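Local coordinates for START domain-containing protein 10 (Homo sapiens, PDB 6SER) that transfers phosphatidylcholine and phosphatidylethanolamine between membranes, preferring lipids with a palmitoyl or stearoyl chain at sn-1 and an unsaturated acyl chain at sn-2, at residues Glu20-Pro25 with Leu252-Ala257; Thr81-Leu86 with Pro235-Glu240; Ala112-Tyr117 with Asp129-Arg134; Asn147-His152 with Arg163-Gln168. All blocks are in the same frame, centred on the assembly; numbering follows the deposited sequence.

Overall arrangement
Contacts 1, 3 and 4 cluster on one side of the START domain, whereas contact 2 stands apart, its centre about 25 Å from that of contact 1. Contacts 3 and 4 are the closest pair, centres about 7 Å apart, because strand 127-139 pairs with both 142-151 and 161-175. Contact 1 lies against this region: Leu133 and Val114 of contact 3 pack on Pro25 and Leu252, and strand 253-254 pairs with 142-151. Contact 2 ties helix 79-87 to the chain after helix 197-227; its nearest atoms are about 6 Å from those of contact 3. Arg134 and Asn147 lie near bound triethylene glycol, which probably came from the crystallisation liquor but may mark a pocket.

Contact 1: residues Glu20-Pro25 with Leu252-Ala257; sequences ESVQVP and LSVQHA
Val22 pushes its methyl CG2 against the backbone of Leu252-Val254, joining the N-terminal arm, which packs on the START-domain sheet, with the C-terminal tail, which adds a short strand to it. The contact is van der Waals packing, largely methyl on main chain, with no hydrogen bond between Glu20-Pro25 and Leu252-Ala257. Val22 CG2 lies 3.4 Å from Ser253 C, over the peptide that leads into Val254, and the same methyl reaches Leu252 CB at 4.0 Å. With CG1 anti to the backbone N (chi1 -172°), the valine divides its two methyls: CG2 meets the tail, while CG1 reaches Leu133 of the sheet. A short, branched side chain suits this place, since it fills two directions at once; Tyr148 and Val150 also pack on it.

Val254 returns the contact from the other segment. Its CG2 sits 3.4 Å from Ser21 CA, so a methyl presses on main chain here too, and the two valines meet more loosely, Val22 CG2 to Val254 CG2 being 4.2 Å. Backbone bonding is supplied from elsewhere: Ser253 pairs with Lys151, adding the short, weakly bonded strand 253-254 to strand 142-151.

Within the tail there are two further contacts. Gln255 NE2 donates to His256 O at 3.0 Å in a nearly straight bond (169°), and Val254 CG1 lies 3.5 Å above one face of the His256 imidazole, displaced toward its rim.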
# COMPACT_ATOMS: atom_id res chain seq x y z
N GLU A 20 1.89 21.25 -3.20
CA GLU A 20 1.35 22.39 -2.40
C GLU A 20 0.72 22.01 -1.05
O GLU A 20 1.08 22.66 -0.05
CB GLU A 20 0.34 23.17 -3.23
CG GLU A 20 0.92 23.75 -4.51
CD GLU A 20 -0.07 24.52 -5.36
OE1 GLU A 20 -1.25 24.62 -4.96
OE2 GLU A 20 0.33 25.02 -6.43
N SER A 21 -0.14 20.99 -0.98
CA SER A 21 -0.72 20.64 0.33
C SER A 21 -1.34 19.26 0.33
O SER A 21 -1.45 18.67 -0.68
CB SER A 21 -1.62 21.70 0.88
OG SER A 21 -0.92 22.88 1.16
N VAL A 22 -1.69 18.78 1.50
CA VAL A 22 -2.28 17.50 1.65
C VAL A 22 -3.71 17.49 1.19
O VAL A 22 -4.44 18.36 1.51
CB VAL A 22 -2.17 17.04 3.09
CG1 VAL A 22 -2.60 15.61 3.23
CG2 VAL A 22 -0.75 17.19 3.57
N GLN A 23 -4.09 16.47 0.44
CA GLN A 23 -5.45 16.37 -0.06
C GLN A 23 -6.00 14.98 0.22
O GLN A 23 -5.29 13.99 0.05
CB GLN A 23 -5.50 16.62 -1.55
CG GLN A 23 -5.00 17.98 -1.97
CD GLN A 23 -5.31 18.30 -3.41
OE1 GLN A 23 -6.09 19.22 -3.70
NE2 GLN A 23 -4.73 17.53 -4.33
N VAL A 24 -7.26 14.91 0.62
CA VAL A 24 -7.91 13.59 0.60
C VAL A 24 -8.23 13.23 -0.84
O VAL A 24 -8.70 14.09 -1.61
CB VAL A 24 -9.17 13.58 1.50
CG1 VAL A 24 -9.32 14.89 2.26
CG2 VAL A 24 -10.44 13.23 0.74
N PRO A 25 -7.93 12.01 -1.28
CA PRO A 25 -8.09 11.66 -2.70
C PRO A 25 -9.51 11.90 -3.18
O PRO A 25 -10.48 11.48 -2.55
CB PRO A 25 -7.72 10.18 -2.73
CG PRO A 25 -6.78 10.00 -1.58
CD PRO A 25 -7.28 10.93 -0.51
N LEU A 252 -2.16 18.32 8.83
CA LEU A 252 -1.14 17.53 8.17
C LEU A 252 -0.28 18.42 7.28
O LEU A 252 -0.70 19.49 6.85
CB LEU A 252 -1.76 16.40 7.34
CG LEU A 252 -2.58 15.38 8.13
CD1 LEU A 252 -3.34 14.44 7.20
CD2 LEU A 252 -1.69 14.60 9.09
N SER A 253 0.94 17.96 7.02
CA SER A 253 1.86 18.65 6.13
C SER A 253 2.30 17.72 5.01
O SER A 253 2.32 16.49 5.17
CB SER A 253 3.10 19.18 6.87
OG SER A 253 2.79 20.37 7.55
N VAL A 254 2.67 18.32 3.89
CA VAL A 254 3.17 17.59 2.74
C VAL A 254 4.50 16.92 3.07
O VAL A 254 5.37 17.52 3.72
CB VAL A 254 3.34 18.54 1.54
CG1 VAL A 254 4.34 17.99 0.54
CG2 VAL A 254 2.01 18.77 0.88
N GLN A 255 4.68 15.69 2.60
CA GLN A 255 5.97 15.00 2.65
C GLN A 255 6.57 14.97 1.26
O GLN A 255 6.11 14.23 0.39
CB GLN A 255 5.82 13.58 3.18
CG GLN A 255 7.12 12.81 3.06
CD GLN A 255 8.17 13.32 4.02
OE1 GLN A 255 8.00 13.23 5.24
NE2 GLN A 255 9.25 13.88 3.48
N HIS A 256 7.62 15.76 1.05
CA HIS A 256 8.32 15.79 -0.22
C HIS A 256 9.23 14.58 -0.38
O HIS A 256 9.87 14.14 0.58
CB HIS A 256 9.14 17.07 -0.36
CG HIS A 256 8.31 18.31 -0.41
ND1 HIS A 256 7.43 18.57 -1.44
CD2 HIS A 256 8.23 19.37 0.43
CE1 HIS A 256 6.85 19.74 -1.23
NE2 HIS A 256 7.31 20.24 -0.10
N ALA A 257 9.30 14.06 -1.61
CA ALA A 257 10.22 12.96 -1.89
C ALA A 257 11.66 13.42 -1.78
O ALA A 257 12.53 12.67 -1.32
CB ALA A 257 9.95 12.40 -3.29

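Contact 2: residues Thr81-Leu86 with Pro235-Glu240; sequences TLYDVL and PWLHPE
Trp236 lays its indole across Asp84, with the main-chain oxygen Asp84 O 3.8 Å above one face of the ring, toward the rim, and the carboxylate at its edge. Its CG lies between the backbone N and the carbonyl carbon (chi1 51°), which carries the ring toward the helix. There NE1 of Trp236 donates to Asp84 OD1 at 2.8 Å in an almost straight bond (174°). The acceptor lies practically in the indole plane, yet the N-H meets OD1 from above the carboxylate plane, 40° out of it. Tryptophan suits the place because it offers one directed N-H from a broad apolar plate; aspartate offers two oxygens for two donors, since OD2 forms a salt bridge with Lys234, which probably supports its negative charge.

In the START fold this joins helix 79-87 to the chain following the long helix 197-227. Tyr222 of that helix touches both Asp84 and Trp236, and His87 stacks on the indole.

Tyr83 adds the apolar half. Leu237 CD2 comes up at the edge of the phenol ring, 4.0 Å from Tyr83 CE2. At the far end of the same ring a water bridges the segments, 2.7 Å from Tyr83 OH and donating at 2.7 Å to Trp236 O.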
# COMPACT_ATOMS: atom_id res chain seq x y z
N THR A 81 -12.36 -10.96 0.31
CA THR A 81 -11.38 -11.48 1.25
C THR A 81 -10.04 -10.78 1.09
O THR A 81 -9.41 -10.38 2.08
CB THR A 81 -11.23 -12.99 1.07
OG1 THR A 81 -12.48 -13.63 1.35
CG2 THR A 81 -10.17 -13.53 2.02
N LEU A 82 -9.59 -10.61 -0.14
CA LEU A 82 -8.37 -9.84 -0.37
C LEU A 82 -8.52 -8.42 0.16
O LEU A 82 -7.58 -7.85 0.71
CB LEU A 82 -8.05 -9.86 -1.86
CG LEU A 82 -6.74 -9.31 -2.40
CD1 LEU A 82 -5.52 -9.87 -1.67
CD2 LEU A 82 -6.69 -9.68 -3.84
N TYR A 83 -9.73 -7.85 0.05
CA TYR A 83 -9.97 -6.50 0.55
C TYR A 83 -9.83 -6.44 2.07
O TYR A 83 -9.17 -5.54 2.61
CB TYR A 83 -11.37 -6.04 0.11
CG TYR A 83 -11.71 -4.58 0.37
CD1 TYR A 83 -10.94 -3.54 -0.17
CD2 TYR A 83 -12.83 -4.24 1.12
CE1 TYR A 83 -11.28 -2.21 0.05
CE2 TYR A 83 -13.18 -2.90 1.34
CZ TYR A 83 -12.40 -1.90 0.81
OH TYR A 83 -12.73 -0.57 1.04
N ASP A 84 -10.44 -7.40 2.79
CA ASP A 84 -10.30 -7.46 4.24
C ASP A 84 -8.84 -7.54 4.66
O ASP A 84 -8.41 -6.89 5.62
CB ASP A 84 -11.05 -8.67 4.80
CG ASP A 84 -12.56 -8.50 4.75
OD1 ASP A 84 -13.05 -7.36 4.57
OD2 ASP A 84 -13.26 -9.52 4.91
N VAL A 85 -8.06 -8.35 3.94
CA VAL A 85 -6.67 -8.58 4.32
C VAL A 85 -5.84 -7.32 4.15
O VAL A 85 -5.02 -6.97 5.01
CB VAL A 85 -6.10 -9.76 3.50
CG1 VAL A 85 -4.60 -9.90 3.72
CG2 VAL A 85 -6.85 -11.03 3.86
N LEU A 86 -6.05 -6.60 3.05
CA LEU A 86 -5.36 -5.32 2.88
C LEU A 86 -5.76 -4.32 3.95
O LEU A 86 -4.93 -3.52 4.38
CB LEU A 86 -5.64 -4.76 1.49
CG LEU A 86 -4.97 -5.53 0.35
CD1 LEU A 86 -5.28 -4.91 -1.01
CD2 LEU A 86 -3.48 -5.60 0.59
N PRO A 235 -14.13 -2.44 10.83
CA PRO A 235 -14.47 -1.02 10.65
C PRO A 235 -14.27 -0.50 9.24
O PRO A 235 -14.84 0.55 8.91
CB PRO A 235 -13.54 -0.30 11.64
CG PRO A 235 -12.41 -1.26 11.89
CD PRO A 235 -13.07 -2.62 11.85
N TRP A 236 -13.46 -1.17 8.40
CA TRP A 236 -13.34 -0.73 7.01
C TRP A 236 -14.62 -0.97 6.23
O TRP A 236 -14.86 -0.29 5.22
CB TRP A 236 -12.16 -1.42 6.33
CG TRP A 236 -12.14 -2.92 6.47
CD1 TRP A 236 -12.62 -3.84 5.56
CD2 TRP A 236 -11.59 -3.67 7.55
NE1 TRP A 236 -12.40 -5.11 6.03
CE2 TRP A 236 -11.77 -5.04 7.25
CE3 TRP A 236 -10.96 -3.33 8.76
CZ2 TRP A 236 -11.35 -6.06 8.09
CZ3 TRP A 236 -10.55 -4.35 9.60
CH2 TRP A 236 -10.74 -5.69 9.27
N LEU A 237 -15.44 -1.92 6.67
CA LEU A 237 -16.77 -2.14 6.09
C LEU A 237 -17.86 -1.38 6.83
O LEU A 237 -18.87 -1.02 6.23
CB LEU A 237 -17.11 -3.64 6.09
CG LEU A 237 -16.10 -4.57 5.42
CD1 LEU A 237 -16.58 -6.02 5.45
CD2 LEU A 237 -15.86 -4.10 3.99
N HIS A 238 -17.67 -1.13 8.13
CA HIS A 238 -18.68 -0.48 8.97
C HIS A 238 -18.02 0.68 9.69
O HIS A 238 -17.45 0.51 10.77
CB HIS A 238 -19.30 -1.48 9.96
CG HIS A 238 -19.76 -2.74 9.31
ND1 HIS A 238 -20.88 -2.79 8.50
CD2 HIS A 238 -19.25 -3.99 9.32
CE1 HIS A 238 -21.04 -4.02 8.05
NE2 HIS A 238 -20.06 -4.77 8.54
N PRO A 239 -18.06 1.87 9.10
CA PRO A 239 -17.27 2.98 9.66
C PRO A 239 -17.76 3.45 11.02
O PRO A 239 -17.00 4.13 11.72
CB PRO A 239 -17.40 4.08 8.60
CG PRO A 239 -18.60 3.71 7.78
CD PRO A 239 -18.72 2.22 7.83
N GLU A 240 -18.98 3.10 11.42
CA GLU A 240 -19.43 3.41 12.78
C GLU A 240 -18.70 2.59 13.84
O GLU A 240 -18.86 2.87 15.03
CB GLU A 240 -20.95 3.21 12.90
CG GLU A 240 -21.46 1.77 12.82
CD GLU A 240 -21.49 1.21 11.40
OE1 GLU A 240 -21.22 1.96 10.44
OE2 GLU A 240 -21.79 0.01 11.25
O HOH W 1 -14.96 -0.16 2.57

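Contact 3: residues Ala112-Tyr117 with Asp129-Arg134; sequences ADVGYY and DVITLR
Strands Ala112-Tyr117 and Asp129-Arg134 run antiparallel, 161° between their directions, with Asp113-Arg134, Gly115-Thr132 and Tyr117-Val130 as hydrogen-bonded pairs of a beta hairpin in the START sheet. On the face of Val114, Leu133, Tyr116 and Ile131 the packing is apolar: Val114 CG1 touches Ile131 CG2 at 4.0 Å, and Ile131 CD1 lies 3.3 Å from Tyr116 CD1, tight against the ring edge. The phenol reaches past it, OH donating at 2.8 Å to the anti lone pair of Asp129 OD2, with ring and carboxylate perpendicular. That oxygen also holds Arg163 in a salt bridge.

On the other face, at the Asp113-Arg134 end, the contact is ionic. Arg134 bends at chi3 (78°), which turns the guanidinium toward Asp113, whose OD1 lies 3.0 Å above its plane; NH1 forms a salt bridge with Asp113 OD2 at 2.9 Å. Glycols, probably from the crystallisation liquor, lie close to Arg134 and Tyr116 and may mark a pocket. Arginine suits this spot by its reach and its several N-H groups: NH1 also bridges to Asp104 OD2, which is close to Asp113 OD2. The one positive charge therefore probably offsets the repulsion of two neighbouring carboxylates.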
# COMPACT_ATOMS: atom_id res chain seq x y z
N ALA A 112 -11.13 7.74 4.58
CA ALA A 112 -9.74 8.19 4.49
C ALA A 112 -9.18 8.36 5.89
O ALA A 112 -9.82 8.98 6.74
CB ALA A 112 -9.60 9.50 3.72
N ASP A 113 -7.98 7.83 6.13
CA ASP A 113 -7.36 7.98 7.44
C ASP A 113 -5.85 8.17 7.29
O ASP A 113 -5.31 8.23 6.18
CB ASP A 113 -7.72 6.80 8.36
CG ASP A 113 -7.20 5.47 7.87
OD1 ASP A 113 -6.39 5.44 6.93
OD2 ASP A 113 -7.62 4.44 8.44
N VAL A 114 -5.18 8.29 8.43
CA VAL A 114 -3.74 8.47 8.51
C VAL A 114 -3.19 7.38 9.41
O VAL A 114 -3.74 7.12 10.49
CB VAL A 114 -3.37 9.87 9.06
CG1 VAL A 114 -1.85 10.09 8.98
CG2 VAL A 114 -4.11 10.94 8.29
N GLY A 115 -2.09 6.75 8.99
CA GLY A 115 -1.55 5.61 9.70
C GLY A 115 -0.04 5.54 9.64
O GLY A 115 0.63 6.31 8.94
N TYR A 116 0.48 4.57 10.39
CA TYR A 116 1.90 4.42 10.67
C TYR A 116 2.31 2.99 10.36
O TYR A 116 1.56 2.05 10.65
CB TYR A 116 2.21 4.73 12.14
CG TYR A 116 3.67 4.55 12.47
CD1 TYR A 116 4.59 5.57 12.22
CD2 TYR A 116 4.14 3.37 13.02
CE1 TYR A 116 5.92 5.43 12.51
CE2 TYR A 116 5.46 3.23 13.33
CZ TYR A 116 6.36 4.26 13.06
OH TYR A 116 7.69 4.11 13.34
N TYR A 117 3.51 2.83 9.81
CA TYR A 117 4.02 1.50 9.48
C TYR A 117 5.54 1.49 9.55
O TYR A 117 6.19 2.30 8.88
CB TYR A 117 3.54 1.08 8.08
CG TYR A 117 4.08 -0.25 7.61
CD1 TYR A 117 3.36 -1.43 7.84
CD2 TYR A 117 5.28 -0.34 6.90
CE1 TYR A 117 3.83 -2.65 7.39
CE2 TYR A 117 5.75 -1.57 6.45
CZ TYR A 117 5.02 -2.72 6.70
OH TYR A 117 5.49 -3.94 6.27
N ASP A 129 10.30 3.58 8.50
CA ASP A 129 8.92 3.90 8.89
C ASP A 129 8.31 4.89 7.91
O ASP A 129 9.01 5.60 7.33
CB ASP A 129 8.79 4.29 10.36
CG ASP A 129 9.41 5.59 10.80
OD1 ASP A 129 10.13 6.18 10.07
OD2 ASP A 129 9.17 5.93 11.87
N VAL A 130 7.02 4.87 7.82
CA VAL A 130 6.22 5.75 6.96
C VAL A 130 4.99 6.23 7.69
O VAL A 130 4.46 5.54 8.47
CB VAL A 130 5.81 5.08 5.65
CG1 VAL A 130 6.94 4.98 4.69
CG2 VAL A 130 5.15 3.75 5.84
N ILE A 131 4.62 7.45 7.40
CA ILE A 131 3.34 8.02 7.78
C ILE A 131 2.61 8.29 6.49
O ILE A 131 3.11 9.03 5.64
CB ILE A 131 3.51 9.32 8.58
CG1 ILE A 131 4.44 9.12 9.79
CG2 ILE A 131 2.17 9.89 8.99
CD1 ILE A 131 3.77 8.48 10.93
N THR A 132 1.42 7.70 6.31
CA THR A 132 0.71 7.79 5.04
C THR A 132 -0.74 8.20 5.24
O THR A 132 -1.36 7.87 6.26
CB THR A 132 0.75 6.45 4.28
OG1 THR A 132 0.25 5.41 5.12
CG2 THR A 132 2.17 6.11 3.85
N LEU A 133 -1.27 8.93 4.26
CA LEU A 133 -2.71 9.13 4.15
C LEU A 133 -3.25 8.04 3.23
O LEU A 133 -2.82 7.91 2.09
CB LEU A 133 -3.02 10.53 3.60
CG LEU A 133 -4.48 11.00 3.57
CD1 LEU A 133 -4.50 12.50 3.37
CD2 LEU A 133 -5.29 10.35 2.45
N ARG A 134 -4.19 7.26 3.74
CA ARG A 134 -4.76 6.12 3.03
C ARG A 134 -6.22 6.42 2.73
O ARG A 134 -6.92 6.99 3.58
CB ARG A 134 -4.64 4.84 3.88
CG ARG A 134 -5.04 3.55 3.18
CD ARG A 134 -4.65 2.32 4.00
NE ARG A 134 -5.57 2.05 5.11
CZ ARG A 134 -5.37 2.44 6.38
NH1 ARG A 134 -6.26 2.14 7.32
NH2 ARG A 134 -4.28 3.13 6.70

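Contact 4: residues Asn147-His152 with Arg163-Gln168; sequences NYSVKH and RAVSIQ
Ser149 and Ser166 meet in the beta hairpin of strands 142-151 and 161-175, where the second strand turns a corner. Ser149 N donates to Ser166 O at 2.7 Å, in the carbonyl plane. The return bond comes from a side chain: Ser166 N points at Ser149 OG, 2.7 Å away and nearly straight (169°). With OG beside its own backbone N (chi1 -83°), Ser149 holds the hydroxyl toward the partner strand, and serine suits the place because it is small enough to sit between the backbones while offering an oxygen. Ser149 OG also lies 2.7 Å from a water, which is likewise 2.7 Å from Ala164 O and bridges the two where the chains diverge.

Just beyond, Ile167 and Gln168 both face Gln188 of strand 181-190, a classic beta bulge. A bulge of this kind accentuates the twist of a strand, and in this START sheet it coincides with the corner; past it, the backbone pairing resumes between Asn147 and Thr169. Tyr148 CA makes a CA-H...O contact with Ser166 O (3.3 Å). Its CB packs 3.5 Å from Ile167 O. The phenol turns elsewhere, and Tyr148 OH hydrogen-bonds Gln23 O.

Asn147 works with both ends of its amide. Its OD1 accepts from Ser166 OG at 2.9 Å, although the hydroxyl position is less certain, and ND2 hydrogen-bonds a bound triethylene glycol, probably from the crystallisation liquor. Val165 contributes a looser van der Waals contact, CG1 lying 4.0 Å from Ser149 CB.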
# COMPACT_ATOMS: atom_id res chain seq x y z
N ASN A 147 -2.52 5.11 -1.01
CA ASN A 147 -1.90 5.89 0.06
C ASN A 147 -0.72 6.66 -0.51
O ASN A 147 -0.22 6.35 -1.59
CB ASN A 147 -1.50 5.00 1.24
CG ASN A 147 -0.18 4.27 1.04
OD1 ASN A 147 0.85 4.90 0.81
ND2 ASN A 147 -0.20 2.95 1.19
N TYR A 148 -0.29 7.69 0.22
CA TYR A 148 0.93 8.43 -0.05
C TYR A 148 1.38 9.08 1.25
O TYR A 148 0.57 9.29 2.16
CB TYR A 148 0.72 9.49 -1.15
CG TYR A 148 -0.22 10.61 -0.77
CD1 TYR A 148 0.27 11.79 -0.21
CD2 TYR A 148 -1.60 10.49 -0.94
CE1 TYR A 148 -0.58 12.81 0.15
CE2 TYR A 148 -2.45 11.51 -0.58
CZ TYR A 148 -1.93 12.68 -0.03
OH TYR A 148 -2.75 13.72 0.35
N SER A 149 2.68 9.37 1.35
CA SER A 149 3.24 9.80 2.63
C SER A 149 2.78 11.21 2.98
O SER A 149 2.46 12.03 2.11
CB SER A 149 4.77 9.75 2.61
OG SER A 149 5.24 8.45 2.89
N VAL A 150 2.76 11.49 4.27
CA VAL A 150 2.29 12.76 4.79
C VAL A 150 3.04 13.03 6.09
O VAL A 150 3.69 12.14 6.64
CB VAL A 150 0.75 12.74 4.99
CG1 VAL A 150 0.39 12.12 6.34
CG2 VAL A 150 0.17 14.11 4.84
N LYS A 151 2.97 14.26 6.58
CA LYS A 151 3.61 14.61 7.84
C LYS A 151 2.56 14.88 8.90
O LYS A 151 1.61 15.64 8.66
CB LYS A 151 4.53 15.83 7.67
CG LYS A 151 5.70 15.57 6.74
CD LYS A 151 6.52 16.84 6.50
CE LYS A 151 7.88 16.76 7.14
NZ LYS A 151 8.82 17.72 6.48
N HIS A 152 2.72 14.24 10.05
CA HIS A 152 1.83 14.43 11.18
C HIS A 152 2.65 15.00 12.34
O HIS A 152 3.62 14.37 12.76
CB HIS A 152 1.17 13.11 11.58
CG HIS A 152 0.14 13.24 12.65
ND1 HIS A 152 0.43 13.72 13.91
CD2 HIS A 152 -1.18 12.95 12.66
CE1 HIS A 152 -0.66 13.72 14.65
NE2 HIS A 152 -1.66 13.26 13.91
N ARG A 163 13.08 7.62 7.90
CA ARG A 163 11.73 7.94 7.44
C ARG A 163 11.67 7.84 5.94
O ARG A 163 12.17 8.63 5.31
CB ARG A 163 11.24 9.30 7.91
CG ARG A 163 9.81 9.57 7.51
CD ARG A 163 8.98 8.64 8.32
NE ARG A 163 8.41 9.59 9.18
CZ ARG A 163 8.43 9.66 10.46
NH1 ARG A 163 8.93 8.73 11.22
NH2 ARG A 163 7.85 10.68 10.99
N ALA A 164 11.00 6.84 5.43
CA ALA A 164 10.81 6.66 4.00
C ALA A 164 9.63 7.49 3.53
O ALA A 164 8.92 8.04 4.30
CB ALA A 164 10.62 5.23 3.71
N VAL A 165 9.52 7.58 2.24
CA VAL A 165 8.45 8.36 1.60
C VAL A 165 7.74 7.50 0.58
O VAL A 165 8.31 7.03 -0.32
CB VAL A 165 8.98 9.62 0.92
CG1 VAL A 165 7.87 10.37 0.23
CG2 VAL A 165 9.78 10.51 1.81
N SER A 166 6.47 7.33 0.80
CA SER A 166 5.61 6.66 -0.16
C SER A 166 5.07 7.71 -1.12
O SER A 166 4.15 8.46 -0.77
CB SER A 166 4.49 5.90 0.56
OG SER A 166 3.42 5.61 -0.33
N ILE A 167 5.63 7.77 -2.32
CA ILE A 167 5.20 8.76 -3.34
C ILE A 167 3.78 8.40 -3.76
O ILE A 167 3.00 9.26 -3.82
CB ILE A 167 6.16 8.91 -4.53
CG1 ILE A 167 7.53 9.38 -4.09
CG2 ILE A 167 5.62 9.84 -5.56
CD1 ILE A 167 8.49 8.31 -3.89
N GLN A 168 3.52 7.14 -3.97
CA GLN A 168 2.20 6.61 -4.30
C GLN A 168 2.27 5.11 -4.16
O GLN A 168 3.17 4.56 -4.61
CB GLN A 168 1.81 6.97 -5.71
CG GLN A 168 0.71 6.11 -6.24
CD GLN A 168 0.48 6.31 -7.71
OE1 GLN A 168 1.36 6.17 -8.53
NE2 GLN A 168 -0.72 6.69 -8.03
O HOH W 2 6.45 8.72 5.27